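Local coordinates for protein sulfite reductase [ferredoxin] (Mycobacterium tuberculosis, PDB 1ZJ8) that probably catalyses the six-electron reduction of sulfite to sulfide with ferredoxin as electron donor, using siroheme and a [4Fe-4S] cluster, at residues Arg217-Ala222 with Glu279-Val284; Ile233-Phe238 with Lys299-Phe304. All blocks are in the same frame, centred on the assembly; numbering follows the deposited sequence.

Interaction 1. Residues Arg217-Ala222 with Glu279-Val284; sequences RKYKTA and EVWAAV. With SRM (siroheme), chain E.
W281 reaches from helix 277-291 to strand 219-224 and donates its indole N-H to the hydroxyl of T221, NE1 to OG1 3.0 Å. The bond is nearly straight, 165° at the hydrogen, and OG1 lies close to the indole plane. T221 carries OG1 beside its own backbone N, which leaves CG2 next to NE1 as well, so both branches of the threonine meet the pyrrole end of the indole. Y219 runs past W281 in the opposite direction and turns its ring edge to the indole face in an offset edge-to-face pair: planes 75° apart, CE2 of Y219 3.9 Å from CZ2 of W281. Its ring extends to the helix because CG stands anti to the backbone N (chi1 -173°). At the far end, OH meets CG1 of V284 and has a weak hydrogen bond with T285 OG1. F288 also packs on the Y219 ring. The K220 side chain leaves the other face of the strand and extends to the siroheme carboxylates, its end less surely placed; R217 and K218, from the loop just before, also reach the cofactor. Y219 and T221 thus meet the helix, where the buried indole N-H is satisfied, while basic side chains suit the anionic siroheme.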
loop_
_atom_site.group_PDB
_atom_site.type_symbol
_atom_site.label_atom_id
_atom_site.label_comp_id
_atom_site.label_asym_id
_atom_site.label_seq_id
_atom_site.Cartn_x
_atom_site.Cartn_y
_atom_site.Cartn_z
ATOM N N ARG A 217 8.230 11.630 9.617
ATOM C CA ARG A 217 8.348 10.324 8.983
ATOM C C ARG A 217 7.596 10.279 7.657
ATOM O O ARG A 217 7.213 11.326 7.106
ATOM C CB ARG A 217 7.806 9.255 9.928
ATOM C CG ARG A 217 8.871 8.386 10.546
ATOM C CD ARG A 217 8.264 7.051 10.984
ATOM N NE ARG A 217 9.270 6.016 11.176
ATOM C CZ ARG A 217 9.966 5.468 10.190
ATOM N NH1 ARG A 217 9.789 5.838 8.917
ATOM N NH2 ARG A 217 10.856 4.542 10.494
ATOM N N LYS A 218 7.406 9.059 7.140
ATOM C CA LYS A 218 6.570 8.830 5.964
ATOM C C LYS A 218 5.122 9.257 6.235
ATOM O O LYS A 218 4.649 9.215 7.385
ATOM C CB LYS A 218 6.648 7.357 5.519
ATOM C CG LYS A 218 6.059 6.339 6.485
ATOM C CD LYS A 218 5.913 4.955 5.851
ATOM C CE LYS A 218 7.112 4.038 6.119
ATOM N NZ LYS A 218 7.008 2.754 5.343
ATOM N N TYR A 219 4.443 9.648 5.153
ATOM C CA TYR A 219 3.115 10.269 5.190
ATOM C C TYR A 219 2.234 9.778 4.040
ATOM O O TYR A 219 2.509 10.039 2.874
ATOM C CB TYR A 219 3.281 11.772 5.076
ATOM C CG TYR A 219 2.042 12.620 5.264
ATOM C CD1 TYR A 219 1.562 12.887 6.520
ATOM C CD2 TYR A 219 1.412 13.217 4.184
ATOM C CE1 TYR A 219 0.465 13.701 6.707
ATOM C CE2 TYR A 219 0.316 14.042 4.361
ATOM C CZ TYR A 219 -0.156 14.288 5.635
ATOM O OH TYR A 219 -1.246 15.110 5.852
ATOM N N LYS A 220 1.161 9.087 4.395
ATOM C CA LYS A 220 0.334 8.369 3.451
ATOM C C LYS A 220 -1.038 9.025 3.313
ATOM O O LYS A 220 -1.722 9.307 4.317
ATOM C CB LYS A 220 0.173 6.910 3.911
ATOM C CG LYS A 220 1.404 6.076 3.679
ATOM C CD LYS A 220 1.302 4.688 4.303
ATOM C CE LYS A 220 2.535 3.860 3.905
ATOM N NZ LYS A 220 2.769 2.629 4.719
ATOM N N THR A 221 -1.453 9.192 2.060
ATOM C CA THR A 221 -2.664 9.912 1.740
ATOM C C THR A 221 -3.595 9.087 0.829
ATOM O O THR A 221 -3.141 8.401 -0.112
ATOM C CB THR A 221 -2.309 11.270 1.099
ATOM O OG1 THR A 221 -1.613 12.073 2.061
ATOM C CG2 THR A 221 -3.546 12.015 0.633
ATOM N N ALA A 222 -4.899 9.185 1.109
ATOM C CA ALA A 222 -5.918 8.573 0.283
ATOM C C ALA A 222 -7.072 9.544 -0.049
ATOM O O ALA A 222 -7.639 10.168 0.848
ATOM C CB ALA A 222 -6.435 7.363 0.982
ATOM N N GLU A 279 -5.613 22.520 -0.456
ATOM C CA GLU A 279 -5.337 23.525 0.581
ATOM C C GLU A 279 -5.327 22.881 1.993
ATOM O O GLU A 279 -4.404 23.038 2.803
ATOM C CB GLU A 279 -6.470 24.557 0.514
ATOM C CG GLU A 279 -6.099 25.996 0.627
ATOM C CD GLU A 279 -7.358 26.889 0.666
ATOM O OE1 GLU A 279 -8.324 26.568 1.414
ATOM O OE2 GLU A 279 -7.373 27.927 -0.045
ATOM N N VAL A 280 -6.399 22.157 2.264
ATOM C CA VAL A 280 -6.598 21.529 3.548
ATOM C C VAL A 280 -5.557 20.432 3.733
ATOM O O VAL A 280 -5.034 20.242 4.842
ATOM C CB VAL A 280 -8.010 20.943 3.631
ATOM C CG1 VAL A 280 -8.173 20.097 4.889
ATOM C CG2 VAL A 280 -9.053 22.064 3.567
ATOM N N TRP A 281 -5.263 19.711 2.644
ATOM C CA TRP A 281 -4.244 18.667 2.669
ATOM C C TRP A 281 -2.925 19.277 3.120
ATOM O O TRP A 281 -2.235 18.718 3.983
ATOM C CB TRP A 281 -4.095 18.023 1.293
ATOM C CG TRP A 281 -3.074 16.937 1.240
ATOM C CD1 TRP A 281 -3.285 15.598 1.421
ATOM C CD2 TRP A 281 -1.670 17.092 0.989
ATOM N NE1 TRP A 281 -2.099 14.911 1.300
ATOM C CE2 TRP A 281 -1.092 15.802 1.030
ATOM C CE3 TRP A 281 -0.843 18.192 0.749
ATOM C CZ2 TRP A 281 0.271 15.584 0.818
ATOM C CZ3 TRP A 281 0.514 17.966 0.534
ATOM C CH2 TRP A 281 1.054 16.670 0.567
ATOM N N ALA A 282 -2.593 20.438 2.550
ATOM C CA ALA A 282 -1.341 21.120 2.884
ATOM C C ALA A 282 -1.285 21.469 4.379
ATOM O O ALA A 282 -0.266 21.271 5.037
ATOM C CB ALA A 282 -1.168 22.356 2.026
ATOM N N ALA A 283 -2.399 21.946 4.908
ATOM C CA ALA A 283 -2.475 22.367 6.286
ATOM C C ALA A 283 -2.282 21.195 7.254
ATOM O O ALA A 283 -1.598 21.313 8.286
ATOM C CB ALA A 283 -3.798 23.031 6.533
ATOM N N VAL A 284 -2.879 20.054 6.930
ATOM C CA VAL A 284 -2.710 18.850 7.760
ATOM C C VAL A 284 -1.242 18.395 7.727
ATOM O O VAL A 284 -0.626 18.140 8.778
ATOM C CB VAL A 284 -3.621 17.690 7.288
ATOM C CG1 VAL A 284 -3.262 16.399 8.004
ATOM C CG2 VAL A 284 -5.115 18.028 7.503
HETATM FE FE SRM E . 5.964 -0.678 3.362
HETATM C CHA SRM E . 9.084 -0.594 4.750
HETATM C CHB SRM E . 7.021 -2.972 1.162
HETATM C CHC SRM E . 3.002 -0.719 2.014
HETATM C CHD SRM E . 4.556 -0.315 6.495
HETATM N NA SRM E . 7.749 -1.451 2.900
HETATM C C1A SRM E . 8.942 -1.211 3.489
HETATM C C2A SRM E . 10.118 -1.664 2.681
HETATM C CMA SRM E . 10.680 -0.504 1.919
HETATM C CDA SRM E . 11.134 -2.410 3.500
HETATM C CEA SRM E . 12.404 -1.730 3.904
HETATM O O3A SRM E . 12.339 -0.735 4.632
HETATM O O4A SRM E . 13.504 -2.148 3.513
HETATM C C3A SRM E . 9.455 -2.639 1.769
HETATM C CAA SRM E . 9.974 -2.633 0.371
HETATM C CBA SRM E . 11.075 -3.659 0.404
HETATM C CCA SRM E . 11.206 -4.345 -0.917
HETATM O O1A SRM E . 10.168 -4.652 -1.543
HETATM O O2A SRM E . 12.357 -4.569 -1.362
HETATM C C4A SRM E . 8.005 -2.335 1.929
HETATM N NB SRM E . 5.221 -1.562 1.770
HETATM C C1B SRM E . 5.756 -2.442 0.922
HETATM C C2B SRM E . 4.907 -2.774 -0.273
HETATM C CMB SRM E . 5.672 -2.918 -1.559
HETATM C CDB SRM E . 4.227 -4.071 0.013
HETATM C CEB SRM E . 3.327 -4.637 -1.027
HETATM O O3B SRM E . 3.597 -5.688 -1.648
HETATM O O4B SRM E . 2.292 -4.014 -1.261
HETATM C C3B SRM E . 3.935 -1.615 -0.211
HETATM C CAB SRM E . 4.471 -0.421 -0.957
HETATM C CBB SRM E . 3.374 0.486 -1.425
HETATM C CCB SRM E . 3.950 1.768 -1.954
HETATM O O1B SRM E . 4.032 1.970 -3.163
HETATM O O2B SRM E . 4.322 2.657 -1.195
HETATM C C4B SRM E . 4.035 -1.263 1.249
HETATM N NC SRM E . 4.180 -0.667 4.103
HETATM C C1C SRM E . 3.051 -0.504 3.383
HETATM C C2C SRM E . 1.897 -0.485 4.154
HETATM C CDC SRM E . 0.469 -0.586 3.733
HETATM C CEC SRM E . -0.304 0.612 3.340
HETATM O O3C SRM E . 0.278 1.709 3.177
HETATM O O4C SRM E . -1.525 0.444 3.208
HETATM C C3C SRM E . 2.381 -0.424 5.426
HETATM C CAC SRM E . 1.416 -0.368 6.565
HETATM C CBC SRM E . 0.588 0.876 6.806
HETATM C CCC SRM E . 1.447 1.906 7.518
HETATM O O1C SRM E . 2.386 2.488 6.909
HETATM O O2C SRM E . 1.189 2.118 8.730
HETATM C C4C SRM E . 3.750 -0.466 5.372
HETATM N ND SRM E . 6.678 -0.154 5.182
HETATM C C1D SRM E . 5.948 -0.259 6.303
HETATM C C2D SRM E . 6.817 -0.328 7.408
HETATM C CAD SRM E . 6.427 0.167 8.790
HETATM C CBD SRM E . 6.744 1.583 9.160
HETATM C CCD SRM E . 6.294 2.217 10.444
HETATM O O1D SRM E . 5.482 3.165 10.351
HETATM O O2D SRM E . 6.713 1.808 11.560
HETATM C C3D SRM E . 8.103 -0.260 6.901
HETATM C CDD SRM E . 9.322 0.147 7.684
HETATM C CED SRM E . 9.633 1.585 8.036
HETATM O O3D SRM E . 9.034 2.520 7.503
HETATM O O4D SRM E . 10.500 1.866 8.875
HETATM C C4D SRM E . 8.002 -0.150 5.524
#

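Interaction 2. Residues Ile233-Phe238 with Lys299-Phe304; sequences INDVAF and KARLKF. With SRM (siroheme), chain E.
R301 and D235 meet in a buried salt bridge, NH2 of R301 to OD2 of D235 at 2.8 Å. The oxygen sits at the guanidinium edge, yet the N-H points poorly at it (123°), so as a hydrogen bond it is weak; the carboxylate and guanidinium planes are turned 42° apart. The other terminal nitrogen does more directional work: NH1 of R301 gives hydrogen bonds to two siroheme carboxylates, to O1D at 3.0 Å, almost straight at 174°, and to O1C at 3.0 Å. Bends at chi2 and chi3 fold the arginine chain so that its guanidinium spans aspartate and cofactor. Behind this first shell, the main partner of D235 OD2 is the backbone N-H of K220 on the neighbouring strand, which would help set the carboxylate from the strand side. L302, the next residue after R301, lays CB 3.8 Å from OD1 of D235 and brings CD2 against the carbonyl O of the same residue; its side chain also packs on F288 of helix 277-291. On the neighbouring acid side chain of the siroheme ring that carries O1C, I233 brings CD1 3.4 Å from O4C. The chain of charges runs carboxylate, guanidinium, carboxylates: the arginine would offset negative charge on both siroheme acid groups, while D235 would be expected to favour the charged form of R301 and keep it turned to the cofactor.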
loop_
_atom_site.group_PDB
_atom_site.type_symbol
_atom_site.label_atom_id
_atom_site.label_comp_id
_atom_site.label_asym_id
_atom_site.label_seq_id
_atom_site.Cartn_x
_atom_site.Cartn_y
_atom_site.Cartn_z
ATOM N N ILE A 233 -6.705 3.524 7.519
ATOM C CA ILE A 233 -5.298 3.316 7.933
ATOM C C ILE A 233 -4.276 4.216 7.197
ATOM O O ILE A 233 -3.078 3.907 7.138
ATOM C CB ILE A 233 -4.918 1.822 7.781
ATOM C CG1 ILE A 233 -5.096 1.339 6.323
ATOM C CG2 ILE A 233 -5.767 0.961 8.733
ATOM C CD1 ILE A 233 -3.808 0.918 5.648
ATOM N N ASN A 234 -4.749 5.327 6.638
ATOM C CA ASN A 234 -3.870 6.348 6.044
ATOM C C ASN A 234 -3.639 7.516 7.051
ATOM O O ASN A 234 -4.444 7.731 7.950
ATOM C CB ASN A 234 -4.482 6.852 4.710
ATOM C CG ASN A 234 -4.217 5.898 3.520
ATOM O OD1 ASN A 234 -3.170 5.965 2.898
ATOM N ND2 ASN A 234 -5.189 5.051 3.180
ATOM N N ASP A 235 -2.533 8.240 6.917
ATOM C CA ASP A 235 -2.276 9.399 7.778
ATOM C C ASP A 235 -3.333 10.461 7.600
ATOM O O ASP A 235 -3.676 11.164 8.547
ATOM C CB ASP A 235 -0.927 10.029 7.458
ATOM C CG ASP A 235 0.220 9.111 7.769
ATOM O OD1 ASP A 235 0.518 8.936 8.976
ATOM O OD2 ASP A 235 0.811 8.554 6.809
ATOM N N VAL A 236 -3.824 10.595 6.373
ATOM C CA VAL A 236 -4.856 11.587 6.052
ATOM C C VAL A 236 -5.735 11.055 4.913
ATOM O O VAL A 236 -5.232 10.480 3.954
ATOM C CB VAL A 236 -4.239 12.992 5.687
ATOM C CG1 VAL A 236 -3.388 12.928 4.423
ATOM C CG2 VAL A 236 -5.339 14.050 5.531
ATOM N N ALA A 237 -7.046 11.231 5.027
ATOM C CA ALA A 237 -7.960 10.732 4.005
ATOM C C ALA A 237 -9.106 11.708 3.707
ATOM O O ALA A 237 -9.682 12.318 4.620
ATOM C CB ALA A 237 -8.499 9.376 4.404
ATOM N N PHE A 238 -9.402 11.874 2.419
ATOM C CA PHE A 238 -10.545 12.667 1.975
ATOM C C PHE A 238 -11.495 11.718 1.240
ATOM O O PHE A 238 -11.203 11.275 0.127
ATOM C CB PHE A 238 -10.091 13.796 1.047
ATOM C CG PHE A 238 -9.177 14.804 1.697
ATOM C CD1 PHE A 238 -7.833 14.516 1.905
ATOM C CD2 PHE A 238 -9.652 16.055 2.063
ATOM C CE1 PHE A 238 -6.978 15.458 2.493
ATOM C CE2 PHE A 238 -8.816 16.993 2.640
ATOM C CZ PHE A 238 -7.472 16.694 2.856
ATOM N N LYS A 299 8.356 6.283 17.187
ATOM C CA LYS A 299 7.281 7.061 17.817
ATOM C C LYS A 299 7.188 8.431 17.133
ATOM O O LYS A 299 6.928 9.456 17.779
ATOM C CB LYS A 299 7.539 7.196 19.323
ATOM C CG LYS A 299 6.332 7.642 20.203
ATOM C CD LYS A 299 6.847 8.458 21.433
ATOM C CE LYS A 299 5.779 9.302 22.123
ATOM N NZ LYS A 299 5.220 8.644 23.331
ATOM N N ALA A 300 7.371 8.418 15.808
ATOM C CA ALA A 300 7.465 9.631 14.998
ATOM C C ALA A 300 6.213 9.914 14.163
ATOM O O ALA A 300 5.983 11.054 13.763
ATOM C CB ALA A 300 8.697 9.536 14.091
ATOM N N ARG A 301 5.402 8.889 13.920
ATOM C CA ARG A 301 4.301 8.979 12.956
ATOM C C ARG A 301 3.082 9.726 13.476
ATOM O O ARG A 301 2.836 9.785 14.688
ATOM C CB ARG A 301 3.889 7.574 12.519
ATOM C CG ARG A 301 5.033 6.881 11.845
ATOM C CD ARG A 301 4.604 5.962 10.784
ATOM N NE ARG A 301 3.790 6.603 9.768
ATOM C CZ ARG A 301 3.320 5.955 8.713
ATOM N NH1 ARG A 301 3.625 4.682 8.535
ATOM N NH2 ARG A 301 2.572 6.578 7.818
ATOM N N LEU A 302 2.308 10.267 12.541
ATOM C CA LEU A 302 1.209 11.140 12.887
ATOM C C LEU A 302 0.187 10.480 13.818
ATOM O O LEU A 302 -0.367 11.142 14.699
ATOM C CB LEU A 302 0.524 11.643 11.625
ATOM C CG LEU A 302 -0.629 12.636 11.827
ATOM C CD1 LEU A 302 -0.135 13.838 12.619
ATOM C CD2 LEU A 302 -1.210 13.070 10.486
ATOM N N LYS A 303 -0.060 9.185 13.641
ATOM C CA LYS A 303 -1.014 8.460 14.503
ATOM C C LYS A 303 -0.794 8.715 16.014
ATOM O O LYS A 303 -1.751 8.795 16.787
ATOM C CB LYS A 303 -0.995 6.940 14.185
ATOM C CG LYS A 303 0.383 6.255 14.272
ATOM C CD LYS A 303 0.282 4.731 14.018
ATOM C CE LYS A 303 1.469 3.956 14.619
ATOM N NZ LYS A 303 1.481 2.504 14.312
ATOM N N PHE A 304 0.469 8.848 16.408
ATOM C CA PHE A 304 0.852 9.043 17.809
ATOM C C PHE A 304 0.428 10.445 18.333
ATOM O O PHE A 304 -0.250 10.570 19.385
ATOM C CB PHE A 304 2.380 8.830 17.967
ATOM C CG PHE A 304 2.834 7.391 17.753
ATOM C CD1 PHE A 304 2.502 6.395 18.666
ATOM C CD2 PHE A 304 3.610 7.043 16.647
ATOM C CE1 PHE A 304 2.914 5.078 18.472
ATOM C CE2 PHE A 304 4.037 5.714 16.451
ATOM C CZ PHE A 304 3.682 4.737 17.359
HETATM FE FE SRM E . 5.964 -0.678 3.362
HETATM C CHA SRM E . 9.084 -0.594 4.750
HETATM C CHB SRM E . 7.021 -2.972 1.162
HETATM C CHC SRM E . 3.002 -0.719 2.014
HETATM C CHD SRM E . 4.556 -0.315 6.495
HETATM N NA SRM E . 7.749 -1.451 2.900
HETATM C C1A SRM E . 8.942 -1.211 3.489
HETATM C C2A SRM E . 10.118 -1.664 2.681
HETATM C CMA SRM E . 10.680 -0.504 1.919
HETATM C CDA SRM E . 11.134 -2.410 3.500
HETATM C CEA SRM E . 12.404 -1.730 3.904
HETATM O O3A SRM E . 12.339 -0.735 4.632
HETATM O O4A SRM E . 13.504 -2.148 3.513
HETATM C C3A SRM E . 9.455 -2.639 1.769
HETATM C CAA SRM E . 9.974 -2.633 0.371
HETATM C CBA SRM E . 11.075 -3.659 0.404
HETATM C CCA SRM E . 11.206 -4.345 -0.917
HETATM O O1A SRM E . 10.168 -4.652 -1.543
HETATM O O2A SRM E . 12.357 -4.569 -1.362
HETATM C C4A SRM E . 8.005 -2.335 1.929
HETATM N NB SRM E . 5.221 -1.562 1.770
HETATM C C1B SRM E . 5.756 -2.442 0.922
HETATM C C2B SRM E . 4.907 -2.774 -0.273
HETATM C CMB SRM E . 5.672 -2.918 -1.559
HETATM C CDB SRM E . 4.227 -4.071 0.013
HETATM C CEB SRM E . 3.327 -4.637 -1.027
HETATM O O3B SRM E . 3.597 -5.688 -1.648
HETATM O O4B SRM E . 2.292 -4.014 -1.261
HETATM C C3B SRM E . 3.935 -1.615 -0.211
HETATM C CAB SRM E . 4.471 -0.421 -0.957
HETATM C CBB SRM E . 3.374 0.486 -1.425
HETATM C CCB SRM E . 3.950 1.768 -1.954
HETATM O O1B SRM E . 4.032 1.970 -3.163
HETATM O O2B SRM E . 4.322 2.657 -1.195
HETATM C C4B SRM E . 4.035 -1.263 1.249
HETATM N NC SRM E . 4.180 -0.667 4.103
HETATM C C1C SRM E . 3.051 -0.504 3.383
HETATM C C2C SRM E . 1.897 -0.485 4.154
HETATM C CDC SRM E . 0.469 -0.586 3.733
HETATM C CEC SRM E . -0.304 0.612 3.340
HETATM O O3C SRM E . 0.278 1.709 3.177
HETATM O O4C SRM E . -1.525 0.444 3.208
HETATM C C3C SRM E . 2.381 -0.424 5.426
HETATM C CAC SRM E . 1.416 -0.368 6.565
HETATM C CBC SRM E . 0.588 0.876 6.806
HETATM C CCC SRM E . 1.447 1.906 7.518
HETATM O O1C SRM E . 2.386 2.488 6.909
HETATM O O2C SRM E . 1.189 2.118 8.730
HETATM C C4C SRM E . 3.750 -0.466 5.372
HETATM N ND SRM E . 6.678 -0.154 5.182
HETATM C C1D SRM E . 5.948 -0.259 6.303
HETATM C C2D SRM E . 6.817 -0.328 7.408
HETATM C CAD SRM E . 6.427 0.167 8.790
HETATM C CBD SRM E . 6.744 1.583 9.160
HETATM C CCD SRM E . 6.294 2.217 10.444
HETATM O O1D SRM E . 5.482 3.165 10.351
HETATM O O2D SRM E . 6.713 1.808 11.560
HETATM C C3D SRM E . 8.103 -0.260 6.901
HETATM C CDD SRM E . 9.322 0.147 7.684
HETATM C CED SRM E . 9.633 1.585 8.036
HETATM O O3D SRM E . 9.034 2.520 7.503
HETATM O O4D SRM E . 10.500 1.866 8.875
HETATM C C4D SRM E . 8.002 -0.150 5.524
#

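Going from the N terminus, the chain passes strand 219-224, a connecting loop to the parallel strand 236-243, then two more strands of the sheet and helix 277-291, and last the loop entering helix 302-309. Interaction 1 closes a loop of 56 residues back to the first strand, and interaction 2 one of 60 back to the start of the second, so the two loops cross. The strands are neighbours in the mixed six-stranded sheet, joined by A222 O to F238 N at 2.9 Å, with V236 packed against T221. Interaction 1 fastens a helix to one sheet face; interaction 2 ties the loop leading into strand 236-243 to the segment entering helix 302-309. Both meet the same siroheme.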